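Predicted ATPase involved in replication control, Cdc46/Mcm family (Methanopyrus kandleri AV19, PDB 3F8T) is a member of the MCM helicase family and probably binds ATP and single-stranded DNA. Local coordinates at residues E409-A419 with A463-P473; V124-L134 with G288-L298. The protein carries 2 engineered substitutions. One frame throughout, in Å; residues are numbered along the deposited sequence.

Interaction 1: E409-A419 with A463-P473; sequences EHPAPELTEEA and ARMRLSDDVEP. Engineered in segment 409-419: Ala412 (natural residue Lys).
His410 and Asp469 meet because each side chain sets its CG anti to its own carbonyl carbon (chi1 -55° and -67°), which brings the imidazole beside the carboxylate. The His410 ND1 proton goes to Asp469 OD1 at 2.8 Å; the oxygen lies near the ring plane, but the ring approaches from above the carboxylate plane. One face of the imidazole rests on the turn, with Ser468 N over its centre and Leu467 O nearer the rim. With an alanine in place of His410, Asp469 OD1 would be likely to lose its ring donor and a gap to open over the Leu467-Ser468 turn. Two waters bind this carboxylate, one joining OD2 to Glu409 O, the other OD1 to N of the engineered Ala412. Nearby, the Arg464 chain crosses the Pro413 ring, CG to CG 3.7 Å, and its guanidinium is held mainly by Phe230 and Glu238, with a weak bond to Pro411 O. Further along, Glu414 N donates to Asp469 O at 3.0 Å and Val471 N to Glu414 O. Thr416 N meets Val471 O in the carbonyl plane at 3.1 Å. Leu415 CD2 packs on Val471 CG1. Thr416 then N-caps helix 417-439, its OG1 accepting from Ala419 N. Leu467, at positive phi, closes helix 449-465 in a Schellman motif. The whole is a minimal two-stranded parallel sheet (414-415 with 470-471) tying helix ends together in the helical AAA-lid domain.

Interaction 2: V124-L134 with G288-L298; sequences VVREVRGAERL and GWALRAGAAVL
Strands 124-130 and 289-293 run antiparallel, their axes 4.6 Å apart at closest approach, with Val128-Leu291 and Gly130-Trp289 as hydrogen-bonded pairs. This is a beta-sheet extension between domains: a hairpin strand of the P-loop domain adds to a strand of the OB fold. Arg126 and Glu127, both opposite Ile138 on the neighbouring strand, form a classic beta bulge. On the face of Glu127 and Arg292, the carboxylate and guanidinium planes stand nearly perpendicular, and Arg292 NH1 reaches the anti lone pair of Glu127 OE1 at 3.2 Å in a salt bridge. Arg126 lies alongside Arg292, the like-charged Arg126 NE and Arg292 NH2 3.1 Å apart; Glu127, and more weakly the distant Asp140, probably offset part of that repulsion. The bent Arg126 chain sets CD against Leu298 CD2 at 3.7 Å. On the other face, chi1 of 54° places Trp289 CG between its backbone N and carbonyl carbon, folding the indole over Gly130, whose CA makes a CH-pi contact with the six-membered ring. Val128 CG2 meets the ring edge at CZ3, and Leu134 CD1 touches CH2. At the far edge, Trp289 NE1 donates to Ala131 O over 2.7 Å, with that oxygen only 7° out of the indole plane.

Overall arrangement
The two contacts illustrate how backbone pairing serves different ends with its place in a fold. Interaction 1 stays within the AAA-lid domain, where a very short parallel pair ties together helix ends; interaction 2 crosses between the OB-fold and P-loop ranges through a longer antiparallel pair. They share no element: their centres stand about 37 Å apart, on opposite sides of the chain's centre. Both are partly buried, the centre of interaction 1 lying farther out (about 22 Å from the chain's centre against about 17 Å) with more exposed residues. Chemically, interaction 1 relies on a histidine-carboxylate bond, bridging waters and helix caps, whereas interaction 2 combines a salt bridge and two arginines crowded side by side with an indole packed over glycine.

Interaction 1: E409-A419 with A463-P473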
loop_
_atom_site.group_PDB
_atom_site.type_symbol
_atom_site.label_atom_id
_atom_site.label_comp_id
_atom_site.label_asym_id
_atom_site.label_seq_id
_atom_site.Cartn_x
_atom_site.Cartn_y
_atom_site.Cartn_z
ATOM N N GLU A 409 -3.765 -2.241 12.889
ATOM C CA GLU A 409 -4.368 -2.197 14.213
ATOM C C GLU A 409 -4.007 -0.952 15.000
ATOM O O GLU A 409 -4.739 -0.569 15.908
ATOM C CB GLU A 409 -4.015 -3.436 15.042
ATOM C CG GLU A 409 -4.663 -4.733 14.552
ATOM C CD GLU A 409 -6.179 -4.616 14.394
ATOM O OE1 GLU A 409 -6.858 -4.120 15.312
ATOM O OE2 GLU A 409 -6.684 -5.013 13.337
ATOM N N HIS A 410 -2.873 -0.334 14.676
ATOM C CA HIS A 410 -2.427 0.873 15.393
ATOM C C HIS A 410 -2.024 2.015 14.454
ATOM O O HIS A 410 -0.883 2.478 14.493
ATOM C CB HIS A 410 -1.319 0.495 16.379
ATOM C CG HIS A 410 -1.742 -0.589 17.322
ATOM N ND1 HIS A 410 -2.510 -0.339 18.439
ATOM C CD2 HIS A 410 -1.595 -1.934 17.260
ATOM C CE1 HIS A 410 -2.786 -1.479 19.048
ATOM N NE2 HIS A 410 -2.244 -2.463 18.351
ATOM N N PRO A 411 -2.970 2.473 13.600
ATOM C CA PRO A 411 -2.612 3.465 12.586
ATOM C C PRO A 411 -2.260 4.813 13.193
ATOM O O PRO A 411 -1.474 5.563 12.608
ATOM C CB PRO A 411 -3.882 3.588 11.734
ATOM C CG PRO A 411 -5.006 3.181 12.665
ATOM C CD PRO A 411 -4.400 2.100 13.529
ATOM N N ALA A 412 -2.812 5.114 14.363
ATOM C CA ALA A 412 -2.739 6.482 14.864
ATOM C C ALA A 412 -2.413 6.612 16.349
ATOM O O ALA A 412 -3.241 7.127 17.112
ATOM C CB ALA A 412 -4.052 7.228 14.520
ATOM N N PRO A 413 -1.201 6.173 16.776
ATOM C CA PRO A 413 -0.884 6.372 18.187
ATOM C C PRO A 413 -0.673 7.854 18.467
ATOM O O PRO A 413 -0.314 8.598 17.556
ATOM C CB PRO A 413 0.442 5.634 18.392
ATOM C CG PRO A 413 0.804 5.031 17.095
ATOM C CD PRO A 413 -0.082 5.573 16.025
ATOM N N GLU A 414 -0.903 8.256 19.716
ATOM C CA GLU A 414 -0.832 9.662 20.115
ATOM C C GLU A 414 0.040 9.826 21.353
ATOM O O GLU A 414 0.079 8.964 22.224
ATOM C CB GLU A 414 -2.249 10.233 20.377
ATOM C CG GLU A 414 -3.226 10.188 19.174
ATOM C CD GLU A 414 -2.895 11.160 18.035
ATOM O OE1 GLU A 414 -2.004 12.024 18.192
ATOM O OE2 GLU A 414 -3.544 11.067 16.967
ATOM N N LEU A 415 0.753 10.949 21.413
ATOM C CA LEU A 415 1.533 11.297 22.594
ATOM C C LEU A 415 0.701 11.296 23.868
ATOM O O LEU A 415 -0.365 11.916 23.901
ATOM C CB LEU A 415 2.090 12.710 22.430
ATOM C CG LEU A 415 3.048 12.971 21.271
ATOM C CD1 LEU A 415 3.293 14.501 21.126
ATOM C CD2 LEU A 415 4.328 12.195 21.544
ATOM N N THR A 416 1.199 10.615 24.902
ATOM C CA THR A 416 0.745 10.861 26.266
ATOM C C THR A 416 1.292 12.211 26.711
ATOM O O THR A 416 2.224 12.763 26.103
ATOM C CB THR A 416 1.199 9.790 27.288
ATOM O OG1 THR A 416 2.618 9.864 27.498
ATOM C CG2 THR A 416 0.793 8.385 26.855
ATOM N N GLU A 417 0.695 12.738 27.777
ATOM C CA GLU A 417 1.117 14.004 28.345
ATOM C C GLU A 417 2.618 13.992 28.638
ATOM O O GLU A 417 3.331 14.902 28.219
ATOM C CB GLU A 417 0.301 14.310 29.610
ATOM C CG GLU A 417 0.034 15.770 29.801
ATOM C CD GLU A 417 1.308 16.552 29.929
ATOM O OE1 GLU A 417 2.157 16.143 30.755
ATOM O OE2 GLU A 417 1.474 17.553 29.201
ATOM N N GLU A 418 3.092 12.964 29.334
ATOM C CA GLU A 418 4.512 12.862 29.673
ATOM C C GLU A 418 5.439 12.677 28.460
ATOM O O GLU A 418 6.591 13.125 28.490
ATOM C CB GLU A 418 4.766 11.786 30.732
ATOM C CG GLU A 418 4.189 12.146 32.125
ATOM C CD GLU A 418 4.567 13.562 32.598
ATOM O OE1 GLU A 418 5.739 13.785 32.992
ATOM O OE2 GLU A 418 3.684 14.457 32.581
ATOM N N ALA A 419 4.934 12.027 27.408
ATOM C CA ALA A 419 5.680 11.888 26.152
ATOM C C ALA A 419 5.805 13.239 25.452
ATOM O O ALA A 419 6.850 13.556 24.877
ATOM C CB ALA A 419 4.997 10.889 25.224
ATOM N N ALA A 463 5.919 3.124 18.864
ATOM C CA ALA A 463 4.704 2.729 19.594
ATOM C C ALA A 463 3.914 1.683 18.786
ATOM O O ALA A 463 3.414 0.703 19.350
ATOM C CB ALA A 463 3.843 3.955 19.939
ATOM N N ARG A 464 3.819 1.858 17.466
ATOM C CA ARG A 464 3.200 0.812 16.623
ATOM C C ARG A 464 3.919 -0.534 16.766
ATOM O O ARG A 464 3.286 -1.603 16.805
ATOM C CB ARG A 464 3.150 1.240 15.143
ATOM C CG ARG A 464 2.239 2.444 14.922
ATOM C CD ARG A 464 1.901 2.724 13.452
ATOM N NE ARG A 464 2.917 3.609 12.934
ATOM C CZ ARG A 464 2.811 4.919 12.819
ATOM N NH1 ARG A 464 1.687 5.562 13.113
ATOM N NH2 ARG A 464 3.842 5.578 12.358
ATOM N N MET A 465 5.249 -0.472 16.858
ATOM C CA MET A 465 6.094 -1.661 16.991
ATOM C C MET A 465 5.851 -2.408 18.303
ATOM O O MET A 465 6.153 -3.610 18.409
ATOM C CB MET A 465 7.555 -1.232 16.914
ATOM C CG MET A 465 8.517 -2.280 16.463
ATOM S SD MET A 465 10.135 -1.478 16.319
ATOM C CE MET A 465 10.269 -1.185 14.580
ATOM N N ARG A 466 5.329 -1.691 19.299
ATOM C CA ARG A 466 4.971 -2.266 20.599
ATOM C C ARG A 466 3.488 -2.608 20.636
ATOM O O ARG A 466 2.948 -2.936 21.708
ATOM C CB ARG A 466 5.243 -1.256 21.726
ATOM C CG ARG A 466 6.686 -0.919 22.011
ATOM C CD ARG A 466 6.814 -0.091 23.301
ATOM N NE ARG A 466 6.138 1.209 23.211
ATOM C CZ ARG A 466 4.954 1.488 23.755
ATOM N NH1 ARG A 466 4.304 0.567 24.460
ATOM N NH2 ARG A 466 4.418 2.691 23.599
ATOM N N LEU A 467 2.837 -2.522 19.475
ATOM C CA LEU A 467 1.391 -2.700 19.331
ATOM C C LEU A 467 0.622 -1.770 20.269
ATOM O O LEU A 467 -0.354 -2.174 20.909
ATOM C CB LEU A 467 0.988 -4.178 19.564
ATOM C CG LEU A 467 1.635 -5.257 18.687
ATOM C CD1 LEU A 467 1.125 -6.633 19.117
ATOM C CD2 LEU A 467 1.329 -5.023 17.200
ATOM N N SER A 468 1.048 -0.512 20.335
ATOM C CA SER A 468 0.416 0.432 21.233
ATOM C C SER A 468 -0.181 1.659 20.532
ATOM O O SER A 468 0.307 2.110 19.484
ATOM C CB SER A 468 1.398 0.844 22.332
ATOM O OG SER A 468 0.878 1.926 23.072
ATOM N N ASP A 469 -1.242 2.196 21.131
ATOM C CA ASP A 469 -1.824 3.447 20.672
ATOM C C ASP A 469 -1.332 4.651 21.473
ATOM O O ASP A 469 -1.712 5.784 21.180
ATOM C CB ASP A 469 -3.345 3.375 20.709
ATOM C CG ASP A 469 -3.898 2.396 19.701
ATOM O OD1 ASP A 469 -3.379 2.321 18.564
ATOM O OD2 ASP A 469 -4.877 1.703 20.055
ATOM N N ASP A 470 -0.505 4.394 22.478
ATOM C CA ASP A 470 0.051 5.440 23.320
ATOM C C ASP A 470 1.551 5.602 23.082
ATOM O O ASP A 470 2.338 4.681 23.318
ATOM C CB ASP A 470 -0.240 5.139 24.792
ATOM C CG ASP A 470 -1.729 5.077 25.087
ATOM O OD1 ASP A 470 -2.499 5.854 24.498
ATOM O OD2 ASP A 470 -2.129 4.223 25.896
ATOM N N VAL A 471 1.945 6.769 22.582
ATOM C CA VAL A 471 3.371 7.097 22.486
ATOM C C VAL A 471 3.861 7.520 23.871
ATOM O O VAL A 471 3.325 8.463 24.456
ATOM C CB VAL A 471 3.635 8.217 21.463
ATOM C CG1 VAL A 471 5.133 8.405 21.263
ATOM C CG2 VAL A 471 2.928 7.906 20.143
ATOM N N GLU A 472 4.878 6.826 24.380
ATOM C CA GLU A 472 5.381 7.029 25.750
ATOM C C GLU A 472 6.763 7.681 25.730
ATOM O O GLU A 472 7.411 7.702 24.678
ATOM C CB GLU A 472 5.462 5.681 26.477
ATOM C CG GLU A 472 4.188 4.843 26.400
ATOM C CD GLU A 472 3.240 5.088 27.559
ATOM O OE1 GLU A 472 3.421 6.098 28.278
ATOM O OE2 GLU A 472 2.312 4.261 27.752
ATOM N N PRO A 473 7.228 8.227 26.883
ATOM C CA PRO A 473 8.582 8.825 26.921
ATOM C C PRO A 473 9.699 7.919 26.381
ATOM O O PRO A 473 10.651 8.397 25.727
ATOM C CB PRO A 473 8.787 9.122 28.417
ATOM C CG PRO A 473 7.408 9.435 28.904
ATOM C CD PRO A 473 6.547 8.382 28.188
HETATM O O HOH W 1 -6.047 0.277 18.076
HETATM O O HOH W 2 -4.219 3.767 16.473
HETATM O O HOH W 3 -1.989 8.756 24.055
HETATM O O HOH W 4 3.216 8.211 29.578
#

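Interaction 2: V124-L134 with G288-L298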
loop_
_atom_site.group_PDB
_atom_site.type_symbol
_atom_site.label_atom_id
_atom_site.label_comp_id
_atom_site.label_asym_id
_atom_site.label_seq_id
_atom_site.Cartn_x
_atom_site.Cartn_y
_atom_site.Cartn_z
ATOM N N VAL A 124 -3.639 -4.463 -7.130
ATOM C CA VAL A 124 -3.396 -3.021 -7.313
ATOM C C VAL A 124 -3.662 -2.639 -8.754
ATOM O O VAL A 124 -3.202 -3.321 -9.669
ATOM C CB VAL A 124 -1.938 -2.612 -6.897
ATOM C CG1 VAL A 124 -1.656 -1.120 -7.187
ATOM C CG2 VAL A 124 -1.704 -2.897 -5.402
ATOM N N VAL A 125 -4.434 -1.566 -8.942
ATOM C CA VAL A 125 -4.769 -1.079 -10.270
ATOM C C VAL A 125 -3.538 -0.419 -10.886
ATOM O O VAL A 125 -2.991 0.555 -10.354
ATOM C CB VAL A 125 -5.982 -0.086 -10.249
ATOM C CG1 VAL A 125 -6.337 0.362 -11.660
ATOM C CG2 VAL A 125 -7.200 -0.715 -9.556
ATOM N N ARG A 126 -3.098 -0.966 -12.013
ATOM C CA ARG A 126 -1.932 -0.435 -12.715
ATOM C C ARG A 126 -2.309 0.679 -13.675
ATOM O O ARG A 126 -1.524 1.608 -13.904
ATOM C CB ARG A 126 -1.267 -1.552 -13.513
ATOM C CG ARG A 126 -0.673 -2.646 -12.649
ATOM C CD ARG A 126 0.704 -2.252 -12.141
ATOM N NE ARG A 126 1.721 -2.595 -13.123
ATOM C CZ ARG A 126 2.628 -3.553 -12.971
ATOM N NH1 ARG A 126 2.687 -4.275 -11.858
ATOM N NH2 ARG A 126 3.488 -3.779 -13.943
ATOM N N GLU A 127 -3.514 0.580 -14.240
ATOM C CA GLU A 127 -3.893 1.439 -15.347
ATOM C C GLU A 127 -5.410 1.464 -15.519
ATOM O O GLU A 127 -6.103 0.493 -15.197
ATOM C CB GLU A 127 -3.211 0.947 -16.635
ATOM C CG GLU A 127 -3.475 1.808 -17.860
ATOM C CD GLU A 127 -2.855 1.242 -19.116
ATOM O OE1 GLU A 127 -1.733 0.672 -19.042
ATOM O OE2 GLU A 127 -3.501 1.375 -20.187
ATOM N N VAL A 128 -5.922 2.593 -15.993
ATOM C CA VAL A 128 -7.329 2.693 -16.364
ATOM C C VAL A 128 -7.417 3.382 -17.711
ATOM O O VAL A 128 -6.517 4.140 -18.083
ATOM C CB VAL A 128 -8.191 3.430 -15.315
ATOM C CG1 VAL A 128 -8.130 2.740 -13.959
ATOM C CG2 VAL A 128 -7.828 4.941 -15.195
ATOM N N ARG A 129 -8.486 3.103 -18.451
ATOM C CA ARG A 129 -8.680 3.772 -19.727
ATOM C C ARG A 129 -10.159 3.934 -20.097
ATOM O O ARG A 129 -11.035 3.190 -19.610
ATOM C CB ARG A 129 -7.856 3.110 -20.844
ATOM C CG ARG A 129 -8.398 1.834 -21.408
ATOM C CD ARG A 129 -7.537 1.361 -22.584
ATOM N NE ARG A 129 -8.211 0.307 -23.359
ATOM C CZ ARG A 129 -8.204 -0.987 -23.043
ATOM N NH1 ARG A 129 -7.557 -1.414 -21.960
ATOM N NH2 ARG A 129 -8.851 -1.860 -23.808
ATOM N N GLY A 130 -10.413 4.941 -20.928
ATOM C CA GLY A 130 -11.758 5.251 -21.385
ATOM C C GLY A 130 -11.819 6.500 -22.248
ATOM O O GLY A 130 -10.805 6.974 -22.759
ATOM N N ALA A 131 -13.027 7.021 -22.423
ATOM C CA ALA A 131 -13.234 8.204 -23.242
ATOM C C ALA A 131 -14.184 9.134 -22.493
ATOM O O ALA A 131 -13.770 9.864 -21.589
ATOM C CB ALA A 131 -13.787 7.813 -24.611
ATOM N N GLU A 132 -15.459 9.101 -22.855
ATOM C CA GLU A 132 -16.475 9.811 -22.092
ATOM C C GLU A 132 -16.615 9.113 -20.736
ATOM O O GLU A 132 -16.823 9.769 -19.711
ATOM C CB GLU A 132 -17.800 9.796 -22.863
ATOM C CG GLU A 132 -18.890 10.681 -22.297
ATOM C CD GLU A 132 -19.648 10.052 -21.137
ATOM O OE1 GLU A 132 -20.135 10.823 -20.290
ATOM O OE2 GLU A 132 -19.758 8.800 -21.065
ATOM N N ARG A 133 -16.464 7.786 -20.751
ATOM C CA ARG A 133 -16.650 6.935 -19.583
ATOM C C ARG A 133 -15.363 6.170 -19.245
ATOM O O ARG A 133 -14.571 5.850 -20.132
ATOM C CB ARG A 133 -17.782 5.941 -19.867
ATOM C CG ARG A 133 -18.302 5.181 -18.653
ATOM C CD ARG A 133 -19.449 4.234 -19.010
ATOM N NE ARG A 133 -19.042 3.137 -19.897
ATOM C CZ ARG A 133 -19.657 1.954 -19.966
ATOM N NH1 ARG A 133 -20.714 1.696 -19.194
ATOM N NH2 ARG A 133 -19.208 1.020 -20.800
ATOM N N LEU A 134 -15.160 5.899 -17.959
ATOM C CA LEU A 134 -14.115 4.978 -17.502
ATOM C C LEU A 134 -14.530 3.553 -17.887
ATOM O O LEU A 134 -15.593 3.086 -17.479
ATOM C CB LEU A 134 -13.931 5.135 -15.989
ATOM C CG LEU A 134 -13.098 4.167 -15.157
ATOM C CD1 LEU A 134 -11.653 4.134 -15.631
ATOM C CD2 LEU A 134 -13.172 4.569 -13.684
ATOM N N GLY A 288 -9.289 8.517 -27.122
ATOM C CA GLY A 288 -9.610 8.194 -25.732
ATOM C C GLY A 288 -8.441 8.587 -24.845
ATOM O O GLY A 288 -7.519 9.275 -25.289
ATOM N N TRP A 289 -8.478 8.152 -23.591
ATOM C CA TRP A 289 -7.420 8.452 -22.626
ATOM C C TRP A 289 -7.041 7.194 -21.840
ATOM O O TRP A 289 -7.888 6.345 -21.579
ATOM C CB TRP A 289 -7.854 9.570 -21.668
ATOM C CG TRP A 289 -9.153 9.283 -20.981
ATOM C CD1 TRP A 289 -10.401 9.696 -21.375
ATOM C CD2 TRP A 289 -9.348 8.502 -19.790
ATOM N NE1 TRP A 289 -11.353 9.227 -20.499
ATOM C CE2 TRP A 289 -10.736 8.488 -19.520
ATOM C CE3 TRP A 289 -8.482 7.815 -18.921
ATOM C CZ2 TRP A 289 -11.280 7.812 -18.419
ATOM C CZ3 TRP A 289 -9.022 7.144 -17.831
ATOM C CH2 TRP A 289 -10.408 7.148 -17.588
ATOM N N ALA A 290 -5.767 7.078 -21.481
ATOM C CA ALA A 290 -5.315 6.010 -20.582
ATOM C C ALA A 290 -4.430 6.624 -19.510
ATOM O O ALA A 290 -3.594 7.473 -19.816
ATOM C CB ALA A 290 -4.566 4.953 -21.347
ATOM N N LEU A 291 -4.631 6.213 -18.261
ATOM C CA LEU A 291 -3.834 6.708 -17.151
ATOM C C LEU A 291 -3.137 5.524 -16.471
ATOM O O LEU A 291 -3.810 4.626 -15.957
ATOM C CB LEU A 291 -4.726 7.450 -16.161
ATOM C CG LEU A 291 -4.057 8.089 -14.941
ATOM C CD1 LEU A 291 -3.097 9.195 -15.367
ATOM C CD2 LEU A 291 -5.104 8.612 -13.961
ATOM N N ARG A 292 -1.801 5.530 -16.498
ATOM C CA ARG A 292 -0.987 4.418 -15.990
ATOM C C ARG A 292 -0.140 4.862 -14.787
ATOM O O ARG A 292 0.569 5.881 -14.845
ATOM C CB ARG A 292 -0.083 3.846 -17.101
ATOM C CG ARG A 292 0.987 2.899 -16.558
ATOM C CD ARG A 292 1.561 1.927 -17.562
ATOM N NE ARG A 292 2.159 0.803 -16.834
ATOM C CZ ARG A 292 1.529 -0.336 -16.530
ATOM N NH1 ARG A 292 0.268 -0.555 -16.926
ATOM N NH2 ARG A 292 2.169 -1.278 -15.843
ATOM N N ALA A 293 -0.234 4.097 -13.701
ATOM C CA ALA A 293 0.473 4.406 -12.472
ATOM C C ALA A 293 1.964 4.196 -12.661
ATOM O O ALA A 293 2.378 3.162 -13.178
ATOM C CB ALA A 293 -0.014 3.524 -11.356
ATOM N N GLY A 294 2.741 5.172 -12.204
ATOM C CA GLY A 294 4.188 5.029 -12.038
ATOM C C GLY A 294 4.517 4.538 -10.639
ATOM O O GLY A 294 3.625 4.266 -9.831
ATOM N N ALA A 295 5.812 4.442 -10.349
ATOM C CA ALA A 295 6.298 3.791 -9.132
ATOM C C ALA A 295 5.729 4.328 -7.829
ATOM O O ALA A 295 5.391 3.542 -6.961
ATOM C CB ALA A 295 7.835 3.819 -9.088
ATOM N N ALA A 296 5.679 5.651 -7.670
ATOM C CA ALA A 296 5.266 6.244 -6.393
ATOM C C ALA A 296 3.801 5.908 -6.075
ATOM O O ALA A 296 3.436 5.648 -4.924
ATOM C CB ALA A 296 5.484 7.735 -6.402
ATOM N N VAL A 297 2.977 5.916 -7.122
ATOM C CA VAL A 297 1.564 5.524 -7.049
ATOM C C VAL A 297 1.423 4.024 -6.741
ATOM O O VAL A 297 0.620 3.629 -5.896
ATOM C CB VAL A 297 0.820 5.935 -8.362
ATOM C CG1 VAL A 297 -0.638 5.483 -8.346
ATOM C CG2 VAL A 297 0.885 7.457 -8.518
ATOM N N LEU A 298 2.210 3.181 -7.401
ATOM C CA LEU A 298 2.144 1.743 -7.113
ATOM C C LEU A 298 2.669 1.399 -5.711
ATOM O O LEU A 298 2.357 0.336 -5.166
ATOM C CB LEU A 298 2.877 0.927 -8.192
ATOM C CG LEU A 298 2.263 0.983 -9.600
ATOM C CD1 LEU A 298 3.177 0.248 -10.580
ATOM C CD2 LEU A 298 0.865 0.363 -9.587
HETATM O O HOH W 5 1.342 0.764 -13.641
#